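Local atomic coordinates of formate dehydrogenase (Staphylococcus aureus, PDB entry 6TTB), a protein that probably catalyses the NAD-dependent oxidation of formate to carbon dioxide, with hydride transfer to the bound nicotinamide-adenine-dinucleotide. Residues N143-S146 / V147-A151; H182-L186 / Q187-I191. All coordinates share one frame; numbering follows the deposited sequence.

Overall arrangement
Contact 1 comes first along the chain, at the start of helix 144-160 and beside the nicotinamide of NAD; contact 2 follows in the loop after helix 176-180 that leads into strand 190-194, a strand of the seven-stranded parallel sheet of the NAD-binding Rossmann domain. Within one chain their centres are 20 Å apart and their nearest atoms about 8 Å, without touching. Helix 144-160 nevertheless serves both, as its later turns pack on the loop of contact 2. Both contacts also reach the second subunit, where the helix start of one chain meets the 182-191 loop of the other, so the cofactor-facing helix is built into the dimer interface.

Contact 1: N143-S146 / V147-A151; sequences NTVS and VAEHA. With NAD (nicotinamide-adenine-dinucleotide), chain C.
Asn143 and Val147, one helical turn apart, meet at C4N of the nicotinamide of NAD from directions roughly at right angles. Asn143 sends OD1 to C4N and C5N of the cofactor, 3.1 Å from C5N, whereas Val147 places its methyl CG2 above the ring plane, displaced to the C4N side, 3.3 Å from NAD C4N. With CG between the backbone N and the carbonyl carbon (chi1 58°), the amide of Asn143 reaches the cofactor, and its ND2 is bonded to the carbonyl of Gly327. The same Val147 methyl also lies against the N-cap residue, CG2 3.3 Å from Asn143 O. That carbonyl accepts the Val147 N-H at an N to O distance of 3.2 Å, although Asn143 makes no capping bond with its side chain. Thr144 brings CG2 to the diphosphate side, 3.8 Å from NAD O1N, while its OG1 bonds back to Gly141 O.

Farther along, Val145 and Glu149 cross obliquely: CG1 of Val145 stands 3.8 Å from Glu149 OE2. The glutamate chain runs out extended, and its backbone N-H bonds to Val145 O, 2.9 Å from Glu149 N. Its carboxylate belongs to the dimer interface, where OE1 forms a salt bridge with Arg160 of the second subunit and accepts Leu186 N of that subunit; His150 ND1 bonds to the same arginine. Helix 144-160 thus begins by lining the cofactor with an amide and methyl groups, consistent with holding the hydride-accepting C4N in place, while the next turn commits its charge to the partner chain.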
ATOM      1  N   ASN A 143      -4.551 -14.934 -12.553  1.00 25.16           N
ATOM      2  CA  ASN A 143      -3.947 -14.055 -11.534  1.00 24.04           C
ATOM      3  C   ASN A 143      -4.376 -12.590 -11.713  1.00 21.65           C
ATOM      4  O   ASN A 143      -3.752 -11.634 -11.219  1.00 25.88           O
ATOM      5  CB  ASN A 143      -2.448 -14.207 -11.493  1.00 26.22           C
ATOM      6  CG  ASN A 143      -1.847 -13.906 -12.845  1.00 30.82           C
ATOM      7  OD1 ASN A 143      -2.426 -13.143 -13.642  1.00 30.13           O
ATOM      8  ND2 ASN A 143      -0.663 -14.446 -13.089  1.00 30.51           N
ATOM      9  N   THR A 144      -5.511 -12.417 -12.324  1.00 19.89           N
ATOM     10  CA  THR A 144      -6.047 -11.094 -12.489  1.00 18.28           C
ATOM     11  C   THR A 144      -6.239 -10.458 -11.124  1.00 17.88           C
ATOM     12  O   THR A 144      -5.775  -9.368 -10.915  1.00 15.36           O
ATOM     13  CB  THR A 144      -7.254 -11.170 -13.418  1.00 24.61           C
ATOM     14  OG1 THR A 144      -8.186 -12.174 -12.961  1.00 25.93           O
ATOM     15  CG2 THR A 144      -6.808 -11.547 -14.818  1.00 21.31           C
ATOM     16  N   VAL A 145      -6.892 -11.172 -10.166  1.00 18.23           N
ATOM     17  CA  VAL A 145      -7.290 -10.515  -8.917  1.00 14.78           C
ATOM     18  C   VAL A 145      -6.057 -10.112  -8.141  1.00 16.08           C
ATOM     19  O   VAL A 145      -6.010  -9.009  -7.533  1.00 16.16           O
ATOM     20  CB  VAL A 145      -8.119 -11.393  -8.028  1.00 13.84           C
ATOM     21  CG1 VAL A 145      -8.278 -10.721  -6.686  1.00 14.79           C
ATOM     22  CG2 VAL A 145      -9.456 -11.712  -8.643  1.00 15.89           C
ATOM     23  N   SER A 146      -5.107 -11.054  -8.102  1.00 14.28           N
ATOM     24  CA  SER A 146      -3.862 -10.819  -7.416  1.00 13.84           C
ATOM     25  C   SER A 146      -3.304  -9.486  -7.832  1.00 15.56           C
ATOM     26  O   SER A 146      -2.856  -8.708  -6.971  1.00 18.12           O
ATOM     27  CB  SER A 146      -2.878 -11.892  -7.703  1.00 12.91           C
ATOM     28  OG  SER A 146      -1.814 -11.859  -6.770  1.00 10.95           O
ATOM     29  N   VAL A 147      -3.262  -9.258  -9.154  1.00 14.73           N
ATOM     30  CA  VAL A 147      -2.598  -8.073  -9.692  1.00 14.32           C
ATOM     31  C   VAL A 147      -3.413  -6.836  -9.318  1.00 14.96           C
ATOM     32  O   VAL A 147      -2.848  -5.818  -8.896  1.00 23.77           O
ATOM     33  CB  VAL A 147      -2.317  -8.217 -11.208  1.00 16.22           C
ATOM     34  CG1 VAL A 147      -1.747  -6.986 -11.831  1.00 15.63           C
ATOM     35  CG2 VAL A 147      -1.397  -9.395 -11.477  1.00 17.16           C
ATOM     36  N   ALA A 148      -4.723  -6.959  -9.245  1.00 13.36           N
ATOM     37  CA  ALA A 148      -5.493  -5.790  -8.858  1.00 13.31           C
ATOM     38  C   ALA A 148      -5.127  -5.399  -7.458  1.00 16.10           C
ATOM     39  O   ALA A 148      -4.854  -4.204  -7.193  1.00 17.73           O
ATOM     40  CB  ALA A 148      -6.940  -6.055  -8.940  1.00 14.31           C
ATOM     41  N   GLU A 149      -5.124  -6.411  -6.553  1.00 16.59           N
ATOM     42  CA  GLU A 149      -4.768  -6.164  -5.158  1.00 14.28           C
ATOM     43  C   GLU A 149      -3.406  -5.459  -5.135  1.00 14.07           C
ATOM     44  O   GLU A 149      -3.198  -4.448  -4.457  1.00 12.24           O
ATOM     45  CB  GLU A 149      -4.657  -7.462  -4.376  1.00 17.28           C
ATOM     46  CG  GLU A 149      -5.915  -8.268  -4.265  1.00 20.88           C
ATOM     47  CD  GLU A 149      -5.800  -9.556  -3.416  1.00 27.02           C
ATOM     48  OE1 GLU A 149      -4.708  -9.834  -2.929  1.00 27.53           O
ATOM     49  OE2 GLU A 149      -6.850 -10.259  -3.194  1.00 28.94           O
ATOM     50  N   HIS A 150      -2.441  -6.004  -5.862  1.00 13.99           N
ATOM     51  CA  HIS A 150      -1.121  -5.409  -5.768  1.00 15.65           C
ATOM     52  C   HIS A 150      -1.190  -3.940  -6.179  1.00 16.25           C
ATOM     53  O   HIS A 150      -0.468  -3.105  -5.653  1.00 13.70           O
ATOM     54  CB  HIS A 150      -0.190  -6.125  -6.675  1.00 17.45           C
ATOM     55  CG  HIS A 150       1.189  -6.090  -6.182  1.00 21.59           C
ATOM     56  ND1 HIS A 150       1.689  -7.061  -5.302  1.00 21.73           N
ATOM     57  CD2 HIS A 150       2.203  -5.233  -6.444  1.00 20.50           C
ATOM     58  CE1 HIS A 150       2.969  -6.806  -5.076  1.00 18.64           C
ATOM     59  NE2 HIS A 150       3.306  -5.691  -5.778  1.00 19.56           N
ATOM     60  N   ALA A 151      -2.048  -3.619  -7.163  1.00 16.48           N
ATOM     61  CA  ALA A 151      -2.023  -2.234  -7.634  1.00 19.28           C
ATOM     62  C   ALA A 151      -2.641  -1.280  -6.613  1.00 18.69           C
ATOM     63  O   ALA A 151      -2.165  -0.169  -6.448  1.00 23.54           O
ATOM     64  CB  ALA A 151      -2.619  -2.062  -9.038  1.00 18.96           C
TER
HETATM   65  PA  NAD C 401      -7.261  -7.242 -20.550  1.00 52.06           P
HETATM   66  O1A NAD C 401      -7.138  -7.653 -21.978  1.00 54.80           O
HETATM   67  O2A NAD C 401      -8.474  -7.609 -19.716  1.00 45.39           O
HETATM   68  O5B NAD C 401      -6.927  -5.674 -20.391  1.00 58.43           O
HETATM   69  C5B NAD C 401      -6.304  -4.921 -21.452  1.00 50.36           C
HETATM   70  C4B NAD C 401      -7.291  -3.886 -21.930  1.00 57.87           C
HETATM   71  O4B NAD C 401      -6.538  -2.721 -22.317  1.00 58.39           O
HETATM   72  C3B NAD C 401      -8.153  -4.301 -23.147  1.00 59.55           C
HETATM   73  O3B NAD C 401      -9.529  -4.568 -22.876  1.00 42.65           O
HETATM   74  C2B NAD C 401      -7.996  -3.161 -24.162  1.00 63.37           C
HETATM   75  O2B NAD C 401      -9.229  -2.620 -24.588  1.00 56.97           O
HETATM   76  C1B NAD C 401      -7.094  -2.133 -23.463  1.00 56.33           C
HETATM   77  N9A NAD C 401      -6.034  -1.616 -24.336  1.00 55.64           N
HETATM   78  C8A NAD C 401      -5.641  -2.137 -25.562  1.00 45.00           C
HETATM   79  N7A NAD C 401      -4.784  -1.377 -26.202  1.00 39.21           N
HETATM   80  C5A NAD C 401      -4.668  -0.235 -25.411  1.00 52.10           C
HETATM   81  C6A NAD C 401      -3.952   0.988 -25.565  1.00 45.12           C
HETATM   82  N6A NAD C 401      -3.248   1.316 -26.633  1.00 39.47           N
HETATM   83  N1A NAD C 401      -4.135   1.939 -24.615  1.00 53.83           N
HETATM   84  C2A NAD C 401      -4.890   1.640 -23.546  1.00 45.90           C
HETATM   85  N3A NAD C 401      -5.570   0.522 -23.274  1.00 39.81           N
HETATM   86  C4A NAD C 401      -5.429  -0.383 -24.249  1.00 51.37           C
HETATM   87  O3  NAD C 401      -6.013  -7.801 -19.806  1.00 50.79           O
HETATM   88  PN  NAD C 401      -5.897  -7.837 -18.249  1.00 40.39           P
HETATM   89  O1N NAD C 401      -6.237  -9.246 -17.839  1.00 49.67           O
HETATM   90  O2N NAD C 401      -6.681  -6.699 -17.663  1.00 34.82           O
HETATM   91  O5D NAD C 401      -4.310  -7.562 -18.080  1.00 47.43           O
HETATM   92  C5D NAD C 401      -3.842  -6.195 -17.871  1.00 49.08           C
HETATM   93  C4D NAD C 401      -2.366  -6.203 -18.073  1.00 53.44           C
HETATM   94  O4D NAD C 401      -1.751  -6.617 -16.829  1.00 43.57           O
HETATM   95  C3D NAD C 401      -1.921  -7.201 -19.169  1.00 57.97           C
HETATM   96  O3D NAD C 401      -1.407  -6.553 -20.323  1.00 70.15           O
HETATM   97  C2D NAD C 401      -0.920  -8.124 -18.470  1.00 54.30           C
HETATM   98  O2D NAD C 401       0.328  -8.299 -19.129  1.00 49.84           O
HETATM   99  C1D NAD C 401      -0.691  -7.506 -17.103  1.00 47.46           C
HETATM  100  N1N NAD C 401      -0.667  -8.573 -16.090  1.00 36.45           N
HETATM  101  C2N NAD C 401       0.462  -8.693 -15.222  1.00 38.54           C
HETATM  102  C3N NAD C 401       0.507  -9.707 -14.240  1.00 33.32           C
HETATM  103  C7N NAD C 401       1.555  -9.661 -13.126  1.00 35.01           C
HETATM  104  O7N NAD C 401       1.890 -10.715 -12.587  1.00 34.37           O
HETATM  105  N7N NAD C 401       2.060  -8.470 -12.749  1.00 36.40           N
HETATM  106  C4N NAD C 401      -0.492 -10.748 -14.305  1.00 37.05           C
HETATM  107  C5N NAD C 401      -1.582 -10.629 -15.194  1.00 37.60           C
HETATM  108  C6N NAD C 401      -1.633  -9.549 -16.098  1.00 37.32           C

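Contact 2: H182-L186 / Q187-I191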
ATOM      1  N   HIS A 182       4.639  14.213   2.565  1.00 26.65           N
ATOM      2  CA  HIS A 182       4.170  13.564   1.341  1.00 25.34           C
ATOM      3  C   HIS A 182       3.035  12.572   1.589  1.00 27.08           C
ATOM      4  O   HIS A 182       2.737  11.742   0.739  1.00 36.70           O
ATOM      5  CB  HIS A 182       5.329  12.919   0.616  1.00 26.02           C
ATOM      6  CG  HIS A 182       6.301  13.920   0.070  1.00 34.72           C
ATOM      7  ND1 HIS A 182       5.908  14.972  -0.785  1.00 36.48           N
ATOM      8  CD2 HIS A 182       7.648  14.053   0.252  1.00 34.74           C
ATOM      9  CE1 HIS A 182       6.978  15.724  -1.060  1.00 40.49           C
ATOM     10  NE2 HIS A 182       8.057  15.183  -0.429  1.00 31.88           N
ATOM     11  N   ALA A 183       2.377  12.701   2.724  1.00 25.21           N
ATOM     12  CA  ALA A 183       1.354  11.764   3.114  1.00 19.02           C
ATOM     13  C   ALA A 183      -0.016  12.375   2.832  1.00 18.04           C
ATOM     14  O   ALA A 183      -0.298  13.522   3.164  1.00 19.19           O
ATOM     15  CB  ALA A 183       1.526  11.453   4.561  1.00 22.43           C
ATOM     16  N   HIS A 184      -0.817  11.608   2.124  1.00 17.84           N
ATOM     17  CA  HIS A 184      -2.092  11.985   1.573  1.00 18.37           C
ATOM     18  C   HIS A 184      -3.043  10.865   1.917  1.00 20.16           C
ATOM     19  O   HIS A 184      -2.618   9.731   2.040  1.00 17.89           O
ATOM     20  CB  HIS A 184      -2.017  12.041   0.046  1.00 22.10           C
ATOM     21  CG  HIS A 184      -1.276  13.233  -0.488  1.00 31.76           C
ATOM     22  ND1 HIS A 184      -1.928  14.424  -0.875  1.00 33.18           N
ATOM     23  CD2 HIS A 184       0.040  13.451  -0.711  1.00 30.05           C
ATOM     24  CE1 HIS A 184      -1.029  15.279  -1.315  1.00 28.87           C
ATOM     25  NE2 HIS A 184       0.159  14.739  -1.188  1.00 32.14           N
ATOM     26  N   GLU A 185      -4.289  11.218   2.184  1.00 22.13           N
ATOM     27  CA  GLU A 185      -5.376  10.285   2.107  1.00 26.07           C
ATOM     28  C   GLU A 185      -5.579   9.887   0.652  1.00 29.02           C
ATOM     29  O   GLU A 185      -5.523  10.729  -0.242  1.00 37.50           O
ATOM     30  CB  GLU A 185      -6.616  10.994   2.615  1.00 29.28           C
ATOM     31  CG  GLU A 185      -6.426  11.503   4.010  1.00 37.07           C
ATOM     32  CD  GLU A 185      -7.727  11.727   4.728  1.00 41.55           C
ATOM     33  OE1 GLU A 185      -7.828  11.258   5.862  1.00 51.08           O
ATOM     34  OE2 GLU A 185      -8.643  12.351   4.130  1.00 38.63           O
ATOM     35  N   LEU A 186      -5.924   8.633   0.434  1.00 24.15           N
ATOM     36  CA  LEU A 186      -6.331   8.234  -0.884  1.00 22.92           C
ATOM     37  C   LEU A 186      -7.710   8.836  -1.190  1.00 30.27           C
ATOM     38  O   LEU A 186      -8.085   9.075  -2.361  1.00 30.83           O
ATOM     39  CB  LEU A 186      -6.370   6.715  -0.924  1.00 20.20           C
ATOM     40  CG  LEU A 186      -6.936   6.179  -2.223  1.00 20.55           C
ATOM     41  CD1 LEU A 186      -6.072   6.663  -3.384  1.00 20.03           C
ATOM     42  CD2 LEU A 186      -7.037   4.669  -2.216  1.00 17.52           C
ATOM     43  N   GLN A 187      -8.510   9.016  -0.141  1.00 30.35           N
ATOM     44  CA  GLN A 187      -9.884   9.445  -0.355  1.00 26.78           C
ATOM     45  C   GLN A 187      -9.913  10.840  -1.044  1.00 25.87           C
ATOM     46  O   GLN A 187      -9.056  11.693  -0.802  1.00 19.60           O
ATOM     47  CB  GLN A 187     -10.587   9.418   0.976  1.00 23.03           C
ATOM     48  CG  GLN A 187     -11.907  10.132   0.983  1.00 27.51           C
ATOM     49  CD  GLN A 187     -12.275  10.499   2.398  1.00 27.35           C
ATOM     50  OE1 GLN A 187     -13.399  10.323   2.806  1.00 29.76           O
ATOM     51  NE2 GLN A 187     -11.290  10.918   3.183  1.00 24.09           N
ATOM     52  N   HIS A 188     -10.900  11.027  -1.937  1.00 24.28           N
ATOM     53  CA  HIS A 188     -11.153  12.268  -2.662  1.00 23.12           C
ATOM     54  C   HIS A 188     -10.175  12.477  -3.824  1.00 22.24           C
ATOM     55  O   HIS A 188     -10.297  13.442  -4.538  1.00 21.38           O
ATOM     56  CB  HIS A 188     -11.235  13.494  -1.713  1.00 32.55           C
ATOM     57  CG  HIS A 188     -12.392  13.497  -0.743  1.00 29.71           C
ATOM     58  ND1 HIS A 188     -13.740  13.417  -1.151  1.00 34.83           N
ATOM     59  CD2 HIS A 188     -12.418  13.483   0.602  1.00 26.22           C
ATOM     60  CE1 HIS A 188     -14.530  13.388  -0.085  1.00 30.90           C
ATOM     61  NE2 HIS A 188     -13.740  13.373   1.002  1.00 34.69           N
ATOM     62  N   LYS A 189      -9.219  11.561  -4.035  1.00 20.59           N
ATOM     63  CA  LYS A 189      -8.292  11.718  -5.136  1.00 18.44           C
ATOM     64  C   LYS A 189      -8.945  11.206  -6.412  1.00 21.04           C
ATOM     65  O   LYS A 189      -9.870  10.358  -6.365  1.00 18.72           O
ATOM     66  CB  LYS A 189      -7.012  10.930  -4.878  1.00 24.11           C
ATOM     67  CG  LYS A 189      -6.283  11.252  -3.572  1.00 23.43           C
ATOM     68  CD  LYS A 189      -5.178  12.245  -3.750  1.00 23.81           C
ATOM     69  CE  LYS A 189      -4.833  12.964  -2.465  1.00 25.27           C
ATOM     70  NZ  LYS A 189      -6.037  13.046  -1.623  1.00 27.85           N
ATOM     71  N   THR A 190      -8.429  11.671  -7.574  1.00 17.86           N
ATOM     72  CA  THR A 190      -8.959  11.157  -8.834  1.00 17.46           C
ATOM     73  C   THR A 190      -7.984  10.179  -9.416  1.00 15.85           C
ATOM     74  O   THR A 190      -6.833  10.533  -9.639  1.00 18.00           O
ATOM     75  CB  THR A 190      -9.227  12.276  -9.850  1.00 20.03           C
ATOM     76  OG1 THR A 190     -10.085  13.267  -9.234  1.00 25.03           O
ATOM     77  CG2 THR A 190      -9.778  11.792 -11.178  1.00 13.94           C
ATOM     78  N   ILE A 191      -8.452   8.955  -9.660  1.00 14.31           N
ATOM     79  CA  ILE A 191      -7.566   7.913 -10.165  1.00 15.39           C
ATOM     80  C   ILE A 191      -7.913   7.567 -11.604  1.00 16.86           C
ATOM     81  O   ILE A 191      -9.054   7.218 -11.911  1.00 20.46           O
ATOM     82  CB  ILE A 191      -7.538   6.633  -9.278  1.00 14.42           C
ATOM     83  CG1 ILE A 191      -7.267   6.917  -7.796  1.00 13.83           C
ATOM     84  CG2 ILE A 191      -6.501   5.698  -9.810  1.00 11.67           C
ATOM     85  CD1 ILE A 191      -6.293   8.052  -7.572  1.00 14.73           C
TER
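Lys189 folds back over the turn and donates from NZ to the carbonyl of Glu185, 2.7 Å from NZ to Glu185 O, with the nitrogen tilted 16° from the carbonyl plane. Bends at chi2 and chi4 bring the ammonium there, and they lay the lysine chain across His184 at about a right angle, CE being 3.6 Å from His184 ND1. Lys189 CG also passes 3.1 Å from Leu186 O. Glu185 and Gln187 run side by side and point the same way, their carboxylate and amide planes 51° apart. Gln187 CG covers one face of the His188 ring, near its rim, 3.4 Å above the plane.

These neighbours are set by a type II beta turn from Leu186 to Lys189, closed by the hydrogen bond from Lys189 N to Leu186 O, 3.2 Å. His188 takes the left-handed backbone conformation (phi 77°) at its third position, and the chain then enters strand 190-194, which leads to the glycine-rich GxGxxG segment characteristic of Rossmann dinucleotide-binding folds. Inward of the turn, Leu186 CD1 makes a loose apolar contact with Ile191 CD1 at 4.4 Å, and both residues pack on Leu207 of helix 198-207; Leu186 also touches Leu156 and Leu159 of helix 144-160. The charged ends face the second subunit: Lys189 NZ pairs with Glu331 and Glu185 OE2 with Arg335 of that chain, Glu331 also accepting Glu185 N.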